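Local coordinates for protein imine reductase (Bacillus cereus, PDB 4D3D) that catalyses the NADPH-dependent, S-selective reduction of the cyclic imine 2-methylpyrroline, at residues B[133-138]-B[150-154]. Residues are numbered along the deposited sequence; the frame is centred on the assembly and turned at random.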
loop_
_atom_site.group_PDB
_atom_site.type_symbol
_atom_site.label_atom_id
_atom_site.label_comp_id
_atom_site.label_asym_id
_atom_site.label_seq_id
_atom_site.Cartn_x
_atom_site.Cartn_y
_atom_site.Cartn_z
ATOM N N ILE B 133 -18.844 -19.294 -16.470
ATOM C CA ILE B 133 -18.144 -17.965 -16.570
ATOM C C ILE B 133 -17.952 -17.486 -15.149
ATOM O O ILE B 133 -18.888 -17.525 -14.306
ATOM C CB ILE B 133 -18.884 -16.970 -17.405
ATOM C CG1 ILE B 133 -19.045 -17.395 -18.863
ATOM C CG2 ILE B 133 -18.187 -15.634 -17.385
ATOM C CD1 ILE B 133 -20.114 -16.555 -19.530
ATOM N N THR B 134 -16.693 -17.111 -14.819
ATOM C CA THR B 134 -16.392 -16.549 -13.509
ATOM C C THR B 134 -16.536 -15.075 -13.575
ATOM O O THR B 134 -15.947 -14.460 -14.439
ATOM C CB THR B 134 -14.954 -16.905 -13.043
ATOM O OG1 THR B 134 -14.794 -18.310 -13.188
ATOM C CG2 THR B 134 -14.700 -16.552 -11.554
ATOM N N GLY B 135 -17.228 -14.469 -12.608
ATOM C CA GLY B 135 -17.315 -13.022 -12.554
ATOM C C GLY B 135 -16.900 -12.469 -11.170
ATOM O O GLY B 135 -17.306 -12.998 -10.149
ATOM N N GLY B 136 -16.090 -11.416 -11.186
ATOM C CA GLY B 136 -15.588 -10.690 -10.019
ATOM C C GLY B 136 -16.121 -9.269 -10.061
ATOM O O GLY B 136 -15.556 -8.421 -10.718
ATOM N N VAL B 137 -17.272 -9.047 -9.412
ATOM C CA VAL B 137 -17.931 -7.732 -9.478
ATOM C C VAL B 137 -17.175 -6.756 -8.568
ATOM O O VAL B 137 -16.980 -7.039 -7.407
ATOM C CB VAL B 137 -19.412 -7.829 -9.084
ATOM C CG1 VAL B 137 -20.102 -6.458 -9.183
ATOM C CG2 VAL B 137 -20.147 -8.853 -9.974
ATOM N N GLN B 138 -16.803 -5.628 -9.149
ATOM C CA GLN B 138 -15.936 -4.648 -8.460
ATOM C C GLN B 138 -16.712 -3.552 -7.763
ATOM O O GLN B 138 -16.080 -2.704 -7.154
ATOM C CB GLN B 138 -14.982 -4.030 -9.475
ATOM C CG GLN B 138 -14.052 -5.012 -10.155
ATOM C CD GLN B 138 -13.371 -4.354 -11.328
ATOM O OE1 GLN B 138 -13.161 -3.153 -11.291
ATOM N NE2 GLN B 138 -13.058 -5.110 -12.395
ATOM N N TYR B 150 -17.217 -1.886 -13.426
ATOM C CA TYR B 150 -16.574 -3.011 -14.129
ATOM C C TYR B 150 -16.724 -4.314 -13.338
ATOM O O TYR B 150 -16.724 -4.334 -12.096
ATOM C CB TYR B 150 -15.082 -2.726 -14.416
ATOM C CG TYR B 150 -14.879 -1.855 -15.636
ATOM C CD1 TYR B 150 -15.044 -0.473 -15.543
ATOM C CD2 TYR B 150 -14.562 -2.419 -16.885
ATOM C CE1 TYR B 150 -14.905 0.335 -16.660
ATOM C CE2 TYR B 150 -14.407 -1.614 -18.017
ATOM C CZ TYR B 150 -14.574 -0.240 -17.879
ATOM O OH TYR B 150 -14.448 0.561 -18.971
ATOM N N THR B 151 -16.833 -5.407 -14.071
ATOM C CA THR B 151 -16.724 -6.779 -13.509
ATOM C C THR B 151 -15.645 -7.551 -14.259
ATOM O O THR B 151 -15.533 -7.493 -15.521
ATOM C CB THR B 151 -18.068 -7.465 -13.714
ATOM O OG1 THR B 151 -19.083 -6.746 -12.981
ATOM C CG2 THR B 151 -18.056 -8.919 -13.282
ATOM N N TYR B 152 -14.757 -8.227 -13.543
ATOM C CA TYR B 152 -13.774 -9.112 -14.166
ATOM C C TYR B 152 -14.454 -10.402 -14.609
ATOM O O TYR B 152 -15.218 -10.951 -13.860
ATOM C CB TYR B 152 -12.711 -9.547 -13.150
ATOM C CG TYR B 152 -11.832 -8.449 -12.584
ATOM C CD1 TYR B 152 -11.037 -7.711 -13.416
ATOM C CD2 TYR B 152 -11.776 -8.194 -11.238
ATOM C CE1 TYR B 152 -10.212 -6.705 -12.921
ATOM C CE2 TYR B 152 -10.943 -7.176 -10.739
ATOM C CZ TYR B 152 -10.211 -6.413 -11.609
ATOM O OH TYR B 152 -9.333 -5.377 -11.191
ATOM N N TYR B 153 -14.160 -10.883 -15.802
ATOM C CA TYR B 153 -14.673 -12.140 -16.262
ATOM C C TYR B 153 -13.619 -13.034 -16.791
ATOM O O TYR B 153 -12.583 -12.626 -17.335
ATOM C CB TYR B 153 -15.700 -11.879 -17.386
ATOM C CG TYR B 153 -17.033 -11.356 -16.933
ATOM C CD1 TYR B 153 -17.872 -12.134 -16.178
ATOM C CD2 TYR B 153 -17.396 -10.022 -17.176
ATOM C CE1 TYR B 153 -19.100 -11.661 -15.755
ATOM C CE2 TYR B 153 -18.627 -9.520 -16.746
ATOM C CZ TYR B 153 -19.477 -10.328 -16.033
ATOM O OH TYR B 153 -20.709 -9.923 -15.565
ATOM N N SER B 154 -13.762 -14.345 -16.545
ATOM C CA SER B 154 -12.836 -15.314 -17.121
ATOM C C SER B 154 -13.502 -16.667 -17.359
ATOM O O SER B 154 -14.576 -16.949 -16.786
ATOM C CB SER B 154 -11.558 -15.529 -16.300
ATOM O OG SER B 154 -11.815 -16.071 -15.025
HETATM O O HOH W 1 -15.585 -0.876 -11.146
#
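Gln138 and Tyr152 meet at the loop end of an antiparallel beta hairpin, strands 131-137 and 149-155, within the sheet of the Rossmann-type N-terminal domain. Strand 149-155 runs against 131-137 and parallel to 171-175 on its other side. Gln138 reaches back over it: CB lies 3.2 Å from Tyr150 O, and CG, beside the backbone N (chi1 -61°), touches the same oxygen and Tyr152 CE2. CD keeps both of these partners. The extended chain then splits at the amide, where OE1 passes Tyr150 CB and takes a weak hydrogen bond from a water that also accepts from Tyr150 N. NE2 sits over the centre of the Tyr152 ring, 3.1 Å above its plane; with amide and ring 34° apart, the group is tilted on the face and not stacked flat. Helix 182-210 touches Tyr152 through Ala183.

Between the strands, Thr134 pairs with Ser154 and Gly136 with Tyr152, each pair joined by two backbone hydrogen bonds. Tyr152 N reaches Gly136 O (2.9 Å) from above the carbonyl plane. Gln138 N adds a longer bond to Tyr150 O, 3.2 Å. Thr134 OG1 hydrogen-bonds Pro180 O, and Ser154 OG hydrogen-bonds Asp179 O and Ala183 N, tying the hairpin to the first turn of helix 182-210 and the residues just before it.

On the face bearing Val137, Thr151 and Tyr153, Thr151 OG1 is hydrogen-bonded to Thr171 OG1 while its CG2 lies over one face of the Tyr153 ring, offset toward the rim. Tyr153 CE1 passes 3.9 Å from Gly135 CA, and its CD1 meets Ile133 CG2 at 3.7 Å.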